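Local coordinates for Glucose/sorbosone dehydrogenases (Escherichia coli K12, PDB 2G8S), which is a beta-propeller protein of the glucose/sorbosone dehydrogenase family that carries a bound calcium ion, at residues L213-H216 against D222-N225; P263-K268 against I302-N307; N198-A203 against R324-R329; Q157-L162 against W192-R197. One frame throughout, in Å; residues are numbered along the deposited sequence. Where two conformers were deposited one is given.

Interaction 1. Residues L213-H216 against D222-N225; sequences LNEH and DEIN. With CA (calcium ion), chain C; EDO (1,2-ethanediol), chain E.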
loop_
_atom_site.group_PDB
_atom_site.type_symbol
_atom_site.label_atom_id
_atom_site.label_comp_id
_atom_site.label_asym_id
_atom_site.label_seq_id
_atom_site.Cartn_x
_atom_site.Cartn_y
_atom_site.Cartn_z
ATOM N N LEU A 213 8.024 -2.850 3.086
ATOM C CA LEU A 213 6.707 -2.327 3.409
ATOM C C LEU A 213 6.778 -1.339 4.543
ATOM O O LEU A 213 7.767 -1.310 5.295
ATOM C CB LEU A 213 5.721 -3.445 3.738
ATOM C CG LEU A 213 5.797 -4.314 4.982
ATOM C CD1 LEU A 213 5.382 -3.585 6.270
ATOM C CD2 LEU A 213 4.869 -5.512 4.775
ATOM N N ASN A 214 5.728 -0.537 4.667
ATOM C CA ASN A 214 5.605 0.320 5.833
ATOM C C ASN A 214 4.264 0.123 6.517
ATOM O O ASN A 214 3.337 -0.486 5.957
ATOM C CB ASN A 214 5.902 1.802 5.504
ATOM C CG ASN A 214 4.799 2.471 4.701
ATOM O OD1 ASN A 214 3.606 2.233 4.917
ATOM N ND2 ASN A 214 5.197 3.357 3.803
ATOM N N GLU A 215 4.176 0.598 7.749
ATOM C CA GLU A 215 2.943 0.432 8.511
ATOM C C GLU A 215 2.731 1.532 9.527
ATOM O O GLU A 215 3.698 2.114 10.043
ATOM C CB GLU A 215 2.853 -0.950 9.180
ATOM C CG GLU A 215 3.987 -1.316 10.086
ATOM C CD GLU A 215 3.819 -2.731 10.640
ATOM O OE1 GLU A 215 2.884 -2.928 11.441
ATOM O OE2 GLU A 215 4.616 -3.626 10.265
ATOM N N HIS A 216 1.460 1.811 9.808
ATOM C CA HIS A 216 1.105 2.752 10.857
ATOM C C HIS A 216 1.229 2.114 12.224
ATOM O O HIS A 216 0.712 1.018 12.462
ATOM C CB HIS A 216 -0.339 3.218 10.704
ATOM C CG HIS A 216 -0.559 4.124 9.543
ATOM N ND1 HIS A 216 -1.808 4.587 9.187
ATOM C CD2 HIS A 216 0.306 4.640 8.640
ATOM C CE1 HIS A 216 -1.699 5.361 8.121
ATOM N NE2 HIS A 216 -0.426 5.409 7.771
ATOM N N ASP A 222 5.343 4.093 13.793
ATOM C CA ASP A 222 5.326 3.731 12.367
ATOM C C ASP A 222 6.636 3.029 12.024
ATOM O O ASP A 222 7.673 3.322 12.631
ATOM C CB ASP A 222 5.200 4.960 11.461
ATOM C CG ASP A 222 3.811 5.588 11.471
ATOM O OD1 ASP A 222 2.966 5.258 12.336
ATOM O OD2 ASP A 222 3.586 6.453 10.596
ATOM N N GLU A 223 6.588 2.122 11.046
ATOM C CA GLU A 223 7.743 1.281 10.702
ATOM C C GLU A 223 7.953 1.133 9.205
ATOM O O GLU A 223 7.003 1.219 8.423
ATOM C CB GLU A 223 7.553 -0.138 11.256
ATOM C CG GLU A 223 7.525 -0.261 12.772
ATOM C CD GLU A 223 7.398 -1.712 13.226
ATOM O OE1 GLU A 223 7.156 -2.613 12.370
ATOM O OE2 GLU A 223 7.550 -1.960 14.447
ATOM N N ILE A 224 9.206 0.893 8.832
ATOM C CA ILE A 224 9.566 0.258 7.565
ATOM C C ILE A 224 10.129 -1.120 7.890
ATOM O O ILE A 224 11.046 -1.234 8.712
ATOM C CB ILE A 224 10.650 1.034 6.789
ATOM C CG1 ILE A 224 10.189 2.462 6.497
ATOM C CG2 ILE A 224 10.996 0.292 5.482
ATOM C CD1 ILE A 224 11.282 3.350 5.881
ATOM N N ASN A 225 9.544 -2.156 7.287
ATOM C CA ASN A 225 10.044 -3.518 7.416
ATOM C C ASN A 225 10.499 -4.086 6.075
ATOM O O ASN A 225 10.014 -3.665 5.004
ATOM C CB ASN A 225 8.951 -4.420 7.998
ATOM C CG ASN A 225 8.659 -4.101 9.443
ATOM O OD1 ASN A 225 9.527 -4.269 10.287
ATOM N ND2 ASN A 225 7.451 -3.622 9.733
HETATM CA CA CA C . 6.959 -4.386 14.112
HETATM C C1 EDO E . 3.413 -1.265 14.025
HETATM O O1 EDO E . 3.309 -2.700 14.074
HETATM C C2 EDO E . 3.210 -0.712 15.435
HETATM O O2 EDO E . 4.106 -1.362 16.332
HETATM O O HOH W 1 5.206 -4.923 12.582
HETATM O O HOH W 2 8.996 -5.024 12.871
HETATM O O HOH W 3 5.194 -4.081 15.651
HETATM O O HOH W 4 8.253 -4.554 16.069
#
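Leu-213 with Asn-225, and Glu-215 with Glu-223, are the hydrogen-bonded pairs of an antiparallel beta hairpin whose strand axes lie 4.7 Å apart and run at 163° to each other. The hairpin forms the middle two strands of a propeller blade. At the first of these pairs Leu-213 N donates to Asn-225 O at 2.9 Å, and Asn-225 N returns the bond to Leu-213 O. Between them Asn-214 and Ile-224 form the non-hydrogen-bonded pair; Asn-214 CA makes a CA-H...O contact of 3.1 Å with Glu-223 O, while the Asn-214 amide turns elsewhere, to Gly-201 N and Ser-274 O.

The face carrying Leu-213, Glu-215, Glu-223 and Asn-225 is turned to the calcium ion. Glu-223 grips the ion with both carboxylate oxygens, OE1 and OE2 each 2.5 Å away; Tyr-233 O and four waters also bind the metal. Asn-225 ND2 gives a nearly straight bond to Glu-223 OE1 at 2.8 Å, reaching its anti side close to the amide plane, so OE1 is shared between metal and amide and the carboxylate is held against rotation. Glu-215 has CG between its backbone N and carbonyl carbon (chi1 56°), and from there it extends alongside Glu-223, pointing the same way, with the carboxylate planes 63° apart. Its OE2 stands 3.5 Å from Glu-223 OE1, two acceptors whose closeness the calcium probably makes tolerable. Glu-215 is thus a second-shell residue: Arg-197 N and an ethanediol hydroxyl bond to its OE1, while metal-bound water 1 donates to OE2 at 2.7 Å.

Interaction 2. Residues P263-K268 against I302-N307; sequences PVFYWK and IVMSVN. With EDO (1,2-ethanediol), chain N.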
loop_
_atom_site.group_PDB
_atom_site.type_symbol
_atom_site.label_atom_id
_atom_site.label_comp_id
_atom_site.label_asym_id
_atom_site.label_seq_id
_atom_site.Cartn_x
_atom_site.Cartn_y
_atom_site.Cartn_z
ATOM N N PRO A 263 11.959 -3.602 12.757
ATOM C CA PRO A 263 11.905 -2.813 11.524
ATOM C C PRO A 263 13.291 -2.262 11.197
ATOM O O PRO A 263 14.164 -2.223 12.070
ATOM C CB PRO A 263 10.970 -1.662 11.899
ATOM C CG PRO A 263 11.213 -1.478 13.386
ATOM C CD PRO A 263 11.364 -2.888 13.905
ATOM N N VAL A 264 13.501 -1.860 9.949
ATOM C CA VAL A 264 14.744 -1.202 9.595
ATOM C C VAL A 264 14.691 0.298 9.877
ATOM O O VAL A 264 15.718 0.966 9.866
ATOM C CB VAL A 264 15.175 -1.481 8.135
ATOM C CG1 VAL A 264 15.391 -2.980 7.932
ATOM C CG2 VAL A 264 14.157 -0.933 7.129
ATOM N N PHE A 265 13.490 0.821 10.119
ATOM C CA PHE A 265 13.311 2.206 10.543
ATOM C C PHE A 265 12.014 2.313 11.318
ATOM O O PHE A 265 11.037 1.636 11.004
ATOM C CB PHE A 265 13.264 3.144 9.324
ATOM C CG PHE A 265 13.598 4.573 9.644
ATOM C CD1 PHE A 265 14.918 5.008 9.587
ATOM C CD2 PHE A 265 12.606 5.476 10.029
ATOM C CE1 PHE A 265 15.248 6.326 9.902
ATOM C CE2 PHE A 265 12.927 6.800 10.349
ATOM C CZ PHE A 265 14.246 7.225 10.284
ATOM N N TYR A 266 12.007 3.155 12.343
ATOM C CA TYR A 266 10.761 3.467 13.028
ATOM C C TYR A 266 10.727 4.938 13.411
ATOM O O TYR A 266 11.779 5.595 13.511
ATOM C CB TYR A 266 10.524 2.566 14.255
ATOM C CG TYR A 266 11.650 2.620 15.265
ATOM C CD1 TYR A 266 11.649 3.561 16.300
ATOM C CD2 TYR A 266 12.734 1.738 15.164
ATOM C CE1 TYR A 266 12.706 3.614 17.214
ATOM C CE2 TYR A 266 13.782 1.781 16.062
ATOM C CZ TYR A 266 13.765 2.718 17.082
ATOM O OH TYR A 266 14.820 2.747 17.958
ATOM N N TRP A 267 9.513 5.451 13.586
ATOM C CA TRP A 267 9.308 6.817 14.049
ATOM C C TRP A 267 8.512 6.770 15.339
ATOM O O TRP A 267 7.368 6.305 15.343
ATOM C CB TRP A 267 8.486 7.626 13.041
ATOM C CG TRP A 267 9.112 7.905 11.702
ATOM C CD1 TRP A 267 9.735 9.064 11.314
ATOM C CD2 TRP A 267 9.104 7.053 10.548
ATOM N NE1 TRP A 267 10.137 8.974 10.002
ATOM C CE2 TRP A 267 9.758 7.751 9.505
ATOM C CE3 TRP A 267 8.603 5.766 10.292
ATOM C CZ2 TRP A 267 9.937 7.198 8.229
ATOM C CZ3 TRP A 267 8.785 5.213 9.016
ATOM C CH2 TRP A 267 9.441 5.934 8.005
ATOM N N LYS A 268 9.090 7.250 16.434
ATOM C CA LYS A 268 8.307 7.403 17.658
ATOM C C LYS A 268 7.265 8.516 17.580
ATOM O O LYS A 268 6.293 8.517 18.337
ATOM C CB LYS A 268 9.222 7.584 18.865
ATOM C CG LYS A 268 9.888 6.292 19.309
ATOM C CD LYS A 268 10.580 6.535 20.618
ATOM C CE LYS A 268 11.290 5.312 21.125
ATOM N NZ LYS A 268 11.727 5.632 22.525
ATOM N N ILE A 302 8.340 12.224 2.916
ATOM C CA ILE A 302 9.616 11.967 3.550
ATOM C C ILE A 302 10.615 11.521 2.494
ATOM O O ILE A 302 10.340 10.597 1.722
ATOM C CB ILE A 302 9.491 10.881 4.632
ATOM C CG1 ILE A 302 8.257 11.121 5.522
ATOM C CG2 ILE A 302 10.760 10.837 5.479
ATOM C CD1 ILE A 302 7.969 9.942 6.444
ATOM N N VAL A 303 11.778 12.173 2.469
ATOM C CA VAL A 303 12.840 11.819 1.539
ATOM C C VAL A 303 13.895 11.058 2.325
ATOM O O VAL A 303 14.427 11.579 3.311
ATOM C CB VAL A 303 13.490 13.059 0.904
ATOM C CG1 VAL A 303 14.493 12.632 -0.159
ATOM C CG2 VAL A 303 12.423 13.950 0.303
HETATM N N MSE A 304 14.183 9.830 1.898
HETATM C CA MSE A 304 15.125 8.996 2.633
HETATM C C MSE A 304 16.236 8.484 1.745
HETATM O O MSE A 304 16.036 8.266 0.550
HETATM C CB MSE A 304 14.398 7.826 3.289
HETATM C CG MSE A 304 13.164 8.252 4.060
HETATM SE SE MSE A 304 12.411 6.865 5.086
HETATM C CE MSE A 304 13.673 6.958 6.607
ATOM N N SER A 305 17.416 8.318 2.344
ATOM C CA SER A 305 18.572 7.748 1.653
ATOM C C SER A 305 18.555 6.241 1.878
ATOM O O SER A 305 18.479 5.784 3.027
ATOM C CB SER A 305 19.871 8.325 2.227
ATOM O OG SER A 305 20.064 9.661 1.810
ATOM N N VAL A 306 18.601 5.472 0.790
ATOM C CA VAL A 306 18.600 4.018 0.883
ATOM C C VAL A 306 20.041 3.526 0.766
ATOM O O VAL A 306 20.755 3.911 -0.163
ATOM C CB VAL A 306 17.751 3.371 -0.237
ATOM C CG1 VAL A 306 17.764 1.833 -0.122
ATOM C CG2 VAL A 306 16.323 3.885 -0.176
ATOM N N ASN A 307 20.448 2.682 1.712
ATOM C CA ASN A 307 21.834 2.237 1.833
ATOM C C ASN A 307 21.821 0.732 2.095
ATOM O O ASN A 307 21.877 0.295 3.247
ATOM C CB ASN A 307 22.504 3.013 2.982
ATOM C CG ASN A 307 23.951 2.601 3.231
ATOM O OD1 ASN A 307 24.651 2.128 2.332
ATOM N ND2 ASN A 307 24.412 2.805 4.467
HETATM C C1 EDO N . 5.353 7.426 21.369
HETATM O O1 EDO N . 6.238 8.516 21.670
HETATM C C2 EDO N . 6.128 6.304 20.689
HETATM O O2 EDO N . 6.823 5.526 21.674
#
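Met-304, a selenomethionine, and Trp-267 meet where two neighbouring blades of the beta-propeller press face against face, their strands 265-267 and 302-307 running roughly antiparallel with axes 12.1 Å apart. Across that gap four side chains of the two segments meet: Met-304 and Ile-302 from one blade, Trp-267 and Phe-265 from the other.

In the conformer described here, one of two deposited, Met-304 makes a Met-aromatic contact with each ring, but in different ways. A bend at its last torsion (chi3 80°) sets the methyl CE squarely over the Phe-265 ring, 3.5 Å from the centroid and only 4° off the normal, so that CE is almost equally far from all six ring carbons. Met-304 SE stands farther out above the same face, 5.2 Å from the Phe-265 centroid. Toward Trp-267 the selenium comes instead at the edge, near the indole plane, with SE 4.0 Å from CZ2.

The two aromatic residues also pack on each other within their own strand: Phe-265 CE2 lies 3.4 Å above the Trp-267 plane, toward its rim, while Trp-267 CD2 lies in the plane of the phenyl ring at its edge. The indole's one polar atom, NE1, is satisfied by Glu-313 OE1 on strand 310-317, and Val-311 of that strand touches both Phe-265 and Met-304. A classic beta bulge, Val-264 and Phe-265 facing Ile-224, lies at the start of strand 265-267. Ile-302 slides past the indole in the opposite direction, its CD1 ending 3.8 Å from Trp-267 CZ2.

Interaction 3. Residues N198-A203 against R324-R329; sequences NPQGMA and RIRDVR. With EDO (1,2-ethanediol), chain F.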
loop_
_atom_site.group_PDB
_atom_site.type_symbol
_atom_site.label_atom_id
_atom_site.label_comp_id
_atom_site.label_asym_id
_atom_site.label_seq_id
_atom_site.Cartn_x
_atom_site.Cartn_y
_atom_site.Cartn_z
ATOM N N ASN A 198 -1.098 -2.081 10.545
ATOM C CA ASN A 198 -1.797 -1.595 9.356
ATOM C C ASN A 198 -0.792 -1.171 8.292
ATOM O O ASN A 198 -0.299 -0.042 8.307
ATOM C CB ASN A 198 -2.797 -0.466 9.644
ATOM C CG ASN A 198 -3.752 -0.235 8.469
ATOM O OD1 ASN A 198 -3.993 -1.155 7.688
ATOM N ND2 ASN A 198 -4.309 0.974 8.352
ATOM N N PRO A 199 -0.472 -2.089 7.366
ATOM C CA PRO A 199 0.530 -1.786 6.352
ATOM C C PRO A 199 -0.095 -0.829 5.363
ATOM O O PRO A 199 -1.292 -0.940 5.060
ATOM C CB PRO A 199 0.802 -3.150 5.700
ATOM C CG PRO A 199 -0.472 -3.918 5.899
ATOM C CD PRO A 199 -1.076 -3.424 7.176
ATOM N N GLN A 200 0.704 0.106 4.868
ATOM C CA GLN A 200 0.197 1.086 3.913
ATOM C C GLN A 200 1.001 0.997 2.613
ATOM O O GLN A 200 0.601 0.292 1.691
ATOM C CB GLN A 200 0.167 2.484 4.541
ATOM C CG GLN A 200 -0.814 2.578 5.708
ATOM C CD GLN A 200 -2.267 2.616 5.260
ATOM O OE1 GLN A 200 -2.905 1.576 5.027
ATOM N NE2 GLN A 200 -2.806 3.818 5.154
ATOM N N GLY A 201 2.139 1.672 2.541
ATOM C CA GLY A 201 2.984 1.546 1.369
ATOM C C GLY A 201 3.758 0.240 1.300
ATOM O O GLY A 201 4.150 -0.336 2.317
HETATM N N MSE A 202 3.963 -0.226 0.076
HETATM C CA MSE A 202 4.856 -1.355 -0.196
HETATM C C MSE A 202 5.467 -1.143 -1.564
HETATM O O MSE A 202 4.841 -0.536 -2.443
HETATM C CB MSE A 202 4.128 -2.702 -0.227
HETATM C CG MSE A 202 3.406 -3.098 1.015
HETATM SE SE MSE A 202 3.297 -5.036 1.181
HETATM C CE MSE A 202 2.298 -5.478 -0.457
ATOM N N ALA A 203 6.691 -1.627 -1.742
ATOM C CA ALA A 203 7.358 -1.533 -3.051
ATOM C C ALA A 203 8.542 -2.477 -3.124
ATOM O O ALA A 203 9.141 -2.812 -2.102
ATOM C CB ALA A 203 7.815 -0.103 -3.302
ATOM N N ARG A 324 -2.547 16.349 3.136
ATOM C CA ARG A 324 -2.276 14.958 3.515
ATOM C C ARG A 324 -1.814 14.197 2.280
ATOM O O ARG A 324 -2.414 14.329 1.220
ATOM C CB ARG A 324 -3.545 14.298 4.066
ATOM C CG ARG A 324 -4.153 14.971 5.290
ATOM C CD ARG A 324 -5.590 14.489 5.551
ATOM N NE ARG A 324 -5.740 13.032 5.567
ATOM C CZ ARG A 324 -5.438 12.249 6.606
ATOM N NH1 ARG A 324 -4.947 12.772 7.726
ATOM N NH2 ARG A 324 -5.613 10.935 6.523
ATOM N N ILE A 325 -0.756 13.395 2.409
ATOM C CA ILE A 325 -0.228 12.663 1.260
ATOM C C ILE A 325 -0.601 11.184 1.340
ATOM O O ILE A 325 -0.273 10.507 2.316
ATOM C CB ILE A 325 1.301 12.826 1.120
ATOM C CG1 ILE A 325 1.700 14.308 1.055
ATOM C CG2 ILE A 325 1.811 12.045 -0.090
ATOM C CD1 ILE A 325 1.039 15.101 -0.089
ATOM N N ARG A 326 -1.259 10.698 0.290
ATOM C CA ARG A 326 -1.756 9.328 0.243
ATOM C C ARG A 326 -0.835 8.368 -0.519
ATOM O O ARG A 326 -0.583 7.252 -0.053
ATOM C CB ARG A 326 -3.173 9.311 -0.358
ATOM C CG ARG A 326 -3.700 7.939 -0.805
ATOM C CD ARG A 326 -3.683 6.868 0.300
ATOM N NE ARG A 326 -4.605 7.177 1.380
ATOM C CZ ARG A 326 -4.603 6.554 2.559
ATOM N NH1 ARG A 326 -3.705 5.614 2.824
ATOM N NH2 ARG A 326 -5.484 6.895 3.479
ATOM N N ASP A 327 -0.352 8.772 -1.693
ATOM C CA ASP A 327 0.443 7.847 -2.515
ATOM C C ASP A 327 1.570 8.595 -3.191
ATOM O O ASP A 327 1.462 9.796 -3.462
ATOM C CB ASP A 327 -0.420 7.113 -3.568
ATOM C CG ASP A 327 0.152 5.741 -3.956
ATOM O OD1 ASP A 327 1.198 5.317 -3.409
ATOM O OD2 ASP A 327 -0.465 5.069 -4.809
ATOM N N VAL A 328 2.651 7.864 -3.443
ATOM C CA VAL A 328 3.846 8.394 -4.083
ATOM C C VAL A 328 4.354 7.310 -5.029
ATOM O O VAL A 328 4.506 6.151 -4.629
ATOM C CB VAL A 328 4.961 8.744 -3.042
ATOM C CG1 VAL A 328 6.191 9.302 -3.749
ATOM C CG2 VAL A 328 4.456 9.750 -2.000
ATOM N N ARG A 329 4.610 7.699 -6.277
ATOM C CA ARG A 329 5.087 6.760 -7.294
ATOM C C ARG A 329 6.151 7.379 -8.167
ATOM O O ARG A 329 6.110 8.571 -8.473
ATOM C CB ARG A 329 3.939 6.308 -8.192
ATOM C CG ARG A 329 2.933 5.407 -7.514
ATOM C CD ARG A 329 3.493 4.008 -7.285
ATOM N NE ARG A 329 3.963 3.399 -8.530
ATOM C CZ ARG A 329 3.169 2.885 -9.465
ATOM N NH1 ARG A 329 1.849 2.891 -9.309
ATOM N NH2 ARG A 329 3.699 2.364 -10.559
HETATM C C1 EDO F . -1.972 3.607 -0.681
HETATM O O1 EDO F . -1.431 4.623 -1.520
HETATM C C2 EDO F . -1.127 3.432 0.573
HETATM O O2 EDO F . -1.081 4.686 1.267
#
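The guanidinium of Arg-326 has two neighbours at its edge, both near its plane: the amide end of Gln-200 and O2 of an ethanediol molecule. The amide and guanidinium planes are 83° apart, and the side chains cross at about a right angle. The atom modelled as Gln-200 NE2 lies 3.1 Å from Arg-326 NH1, but the amide is probably turned over there, so the nature of this approach stays open. The ethanediol, probably from the crystallisation liquor, is bound more clearly, by two atoms of Arg-326 itself. Arg-326 NH1 donates to O2 at 3.2 Å, and O2 in turn donates to Arg-326 O at 2.9 Å. Two bends in the arginine chain (chi2 56°, chi3 66°) curl its head round the small molecule, which also bonds to Trp-21 O.

Arg-326 and Asp-327 together face Leu-339 in a classic beta bulge, and Asp-327 OD1 has a salt bridge with Arg-134. The contact is small and lies near the middle of the propeller. It joins the innermost strands of two blades, 198-205 and 325-330, between which the chain builds the blade 273-317. The second blade is closed Velcro-fashion, its outermost strand being 8-17 from the start of the chain beside 345-352 from the end.

Interaction 4. Residues Q157-L162 against W192-R197; sequences QDLDKL and WSYGIR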
loop_
_atom_site.group_PDB
_atom_site.type_symbol
_atom_site.label_atom_id
_atom_site.label_comp_id
_atom_site.label_asym_id
_atom_site.label_seq_id
_atom_site.Cartn_x
_atom_site.Cartn_y
_atom_site.Cartn_z
ATOM N N GLN A 157 -1.169 -11.966 15.425
ATOM C CA GLN A 157 -0.329 -13.102 15.798
ATOM C C GLN A 157 -0.945 -14.467 15.460
ATOM O O GLN A 157 -0.257 -15.491 15.514
ATOM C CB GLN A 157 -0.023 -13.053 17.301
ATOM C CG GLN A 157 0.875 -11.894 17.705
ATOM C CD GLN A 157 2.264 -12.038 17.138
ATOM O OE1 GLN A 157 2.929 -13.051 17.356
ATOM N NE2 GLN A 157 2.714 -11.030 16.396
ATOM N N ASP A 158 -2.234 -14.475 15.132
ATOM C CA ASP A 158 -2.974 -15.726 14.937
ATOM C C ASP A 158 -2.812 -16.218 13.506
ATOM O O ASP A 158 -3.279 -15.560 12.574
ATOM C CB ASP A 158 -4.461 -15.512 15.216
ATOM C CG ASP A 158 -4.765 -15.216 16.678
ATOM O OD1 ASP A 158 -3.894 -15.467 17.545
ATOM O OD2 ASP A 158 -5.894 -14.744 16.950
ATOM N N LEU A 159 -2.186 -17.383 13.332
ATOM C CA LEU A 159 -1.933 -17.902 11.983
ATOM C C LEU A 159 -3.173 -18.454 11.282
ATOM O O LEU A 159 -3.131 -18.703 10.073
ATOM C CB LEU A 159 -0.791 -18.929 11.976
ATOM C CG LEU A 159 0.592 -18.394 12.387
ATOM C CD1 LEU A 159 1.610 -19.511 12.364
ATOM C CD2 LEU A 159 1.067 -17.252 11.495
ATOM N N ASP A 160 -4.264 -18.645 12.030
ATOM C CA ASP A 160 -5.542 -19.067 11.447
ATOM C C ASP A 160 -6.382 -17.906 10.899
ATOM O O ASP A 160 -7.465 -18.120 10.343
ATOM C CB ASP A 160 -6.365 -19.879 12.462
ATOM C CG ASP A 160 -6.785 -19.062 13.685
ATOM O OD1 ASP A 160 -5.980 -18.262 14.202
ATOM O OD2 ASP A 160 -7.926 -19.255 14.171
ATOM N N LYS A 161 -5.870 -16.682 11.042
ATOM C CA LYS A 161 -6.598 -15.468 10.662
ATOM C C LYS A 161 -5.778 -14.621 9.700
ATOM O O LYS A 161 -4.561 -14.541 9.821
ATOM C CB LYS A 161 -6.949 -14.638 11.898
ATOM C CG LYS A 161 -7.843 -15.377 12.889
ATOM C CD LYS A 161 -8.287 -14.482 14.023
ATOM C CE LYS A 161 -8.958 -15.284 15.148
ATOM N NZ LYS A 161 -8.016 -16.247 15.791
ATOM N N LEU A 162 -6.455 -13.960 8.768
ATOM C CA LEU A 162 -5.742 -13.179 7.755
ATOM C C LEU A 162 -5.607 -11.688 8.130
ATOM O O LEU A 162 -5.308 -10.833 7.278
ATOM C CB LEU A 162 -6.367 -13.403 6.379
ATOM C CG LEU A 162 -6.055 -14.795 5.804
ATOM C CD1 LEU A 162 -7.015 -15.146 4.660
ATOM C CD2 LEU A 162 -4.594 -14.896 5.342
ATOM N N TRP A 192 2.610 -15.183 4.258
ATOM C CA TRP A 192 4.053 -15.077 4.086
ATOM C C TRP A 192 4.711 -14.581 5.375
ATOM O O TRP A 192 5.635 -15.203 5.878
ATOM C CB TRP A 192 4.365 -14.118 2.937
ATOM C CG TRP A 192 5.782 -14.155 2.450
ATOM C CD1 TRP A 192 6.729 -13.165 2.565
ATOM C CD2 TRP A 192 6.410 -15.227 1.736
ATOM N NE1 TRP A 192 7.904 -13.559 1.965
ATOM C CE2 TRP A 192 7.737 -14.820 1.446
ATOM C CE3 TRP A 192 5.979 -16.493 1.315
ATOM C CZ2 TRP A 192 8.636 -15.639 0.748
ATOM C CZ3 TRP A 192 6.870 -17.304 0.623
ATOM C CH2 TRP A 192 8.184 -16.877 0.349
ATOM N N SER A 193 4.218 -13.460 5.905
ATOM C CA SER A 193 4.726 -12.892 7.162
ATOM C C SER A 193 3.546 -12.486 8.024
ATOM O O SER A 193 2.437 -12.280 7.517
ATOM C CB SER A 193 5.601 -11.653 6.908
ATOM O OG SER A 193 6.618 -11.888 5.937
ATOM N N TYR A 194 3.784 -12.342 9.326
ATOM C CA TYR A 194 2.713 -11.957 10.237
ATOM C C TYR A 194 3.188 -10.945 11.269
ATOM O O TYR A 194 4.348 -10.552 11.249
ATOM C CB TYR A 194 2.059 -13.200 10.869
ATOM C CG TYR A 194 2.928 -14.074 11.753
ATOM C CD1 TYR A 194 2.705 -14.121 13.133
ATOM C CD2 TYR A 194 3.910 -14.905 11.215
ATOM C CE1 TYR A 194 3.472 -14.935 13.962
ATOM C CE2 TYR A 194 4.688 -15.733 12.043
ATOM C CZ TYR A 194 4.457 -15.738 13.414
ATOM O OH TYR A 194 5.214 -16.555 14.222
ATOM N N GLY A 195 2.290 -10.498 12.141
ATOM C CA GLY A 195 2.660 -9.512 13.162
ATOM C C GLY A 195 2.816 -8.106 12.615
ATOM O O GLY A 195 3.729 -7.368 13.003
ATOM N N ILE A 196 1.922 -7.744 11.704
ATOM C CA ILE A 196 1.892 -6.368 11.216
ATOM C C ILE A 196 0.558 -5.745 11.614
ATOM O O ILE A 196 -0.438 -6.446 11.848
ATOM C CB ILE A 196 2.227 -6.245 9.696
ATOM C CG1 ILE A 196 1.161 -6.920 8.847
ATOM C CG2 ILE A 196 3.640 -6.811 9.388
ATOM C CD1 ILE A 196 1.351 -6.733 7.353
ATOM N N ARG A 197 0.566 -4.423 11.777
ATOM C CA ARG A 197 -0.584 -3.682 12.306
ATOM C C ARG A 197 -1.485 -3.188 11.178
ATOM O O ARG A 197 -2.509 -3.796 10.891
ATOM C CB ARG A 197 -0.114 -2.520 13.199
ATOM C CG ARG A 197 -1.234 -1.784 13.909
ATOM C CD ARG A 197 -0.691 -0.681 14.820
ATOM N NE ARG A 197 -1.764 0.093 15.444
ATOM C CZ ARG A 197 -2.341 1.156 14.888
ATOM N NH1 ARG A 197 -1.952 1.575 13.681
ATOM N NH2 ARG A 197 -3.312 1.803 15.533
#
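Gly-195, at a positive phi of 75°, has the amide of Gln-157 lying directly against its backbone, with NE2 3.6 Å from Gly-195 CA. That amide is held at both ends by the segment round the calcium ligand Tyr-233: NE2 donates to Trp-235 O, and OE1 accepts from Asn-232 ND2. Gln-157 OE1 also lies 3.9 Å from Tyr-194 CE1, the amide and ring planes 48° apart.

The apolar half of the contact is a CH-pi approach. Leu-159 puts its CD2 methyl over the centre of the Tyr-194 ring, 3.7 Å from the centroid. With chi1 at 63° the tyrosine ring leans back over its own backbone, flanked by N and C, and offers a face to Leu-159.

Leu-159 is presented by a type I beta turn from Asp-158 to Lys-161, closed by Lys-161 N to Asp-158 O at 3.2 Å. A salt bridge spans the same turn, Lys-161 NZ to Asp-158 OD2 at 2.8 Å, with weaker bonds to Asp-160. This turn belongs to the loop between strands 142-147 and 165-170; Tyr-194 and Gly-195 lie where the chain leaves strand 191-194, at the edge of that blade, for strand 198-205 of the next.

In the fold
Interaction 1 is the hub. Its strand 222-225 pairs with the 263-268 segment of interaction 2 (Ile-224 O to Val-264 N, 2.8 Å), and its strand 210-216 pairs with the 198-203 segment of interaction 3 (Asn-214 N to Gly-201 O, 2.8 Å), so one blade carries parts of all three. Their centres lie about 9 and 10 Å from that of interaction 1. Interaction 4, about 15 Å away between centres, connects through His-216 O and Arg-197 NH1, 3.0 Å apart. Relative to the calcium ion, Gly-195 CA of interaction 4 is about 7 Å away, the side chain of Phe-265 in interaction 2 about 11 Å, and that of Gln-200 in interaction 3 about 13 Å.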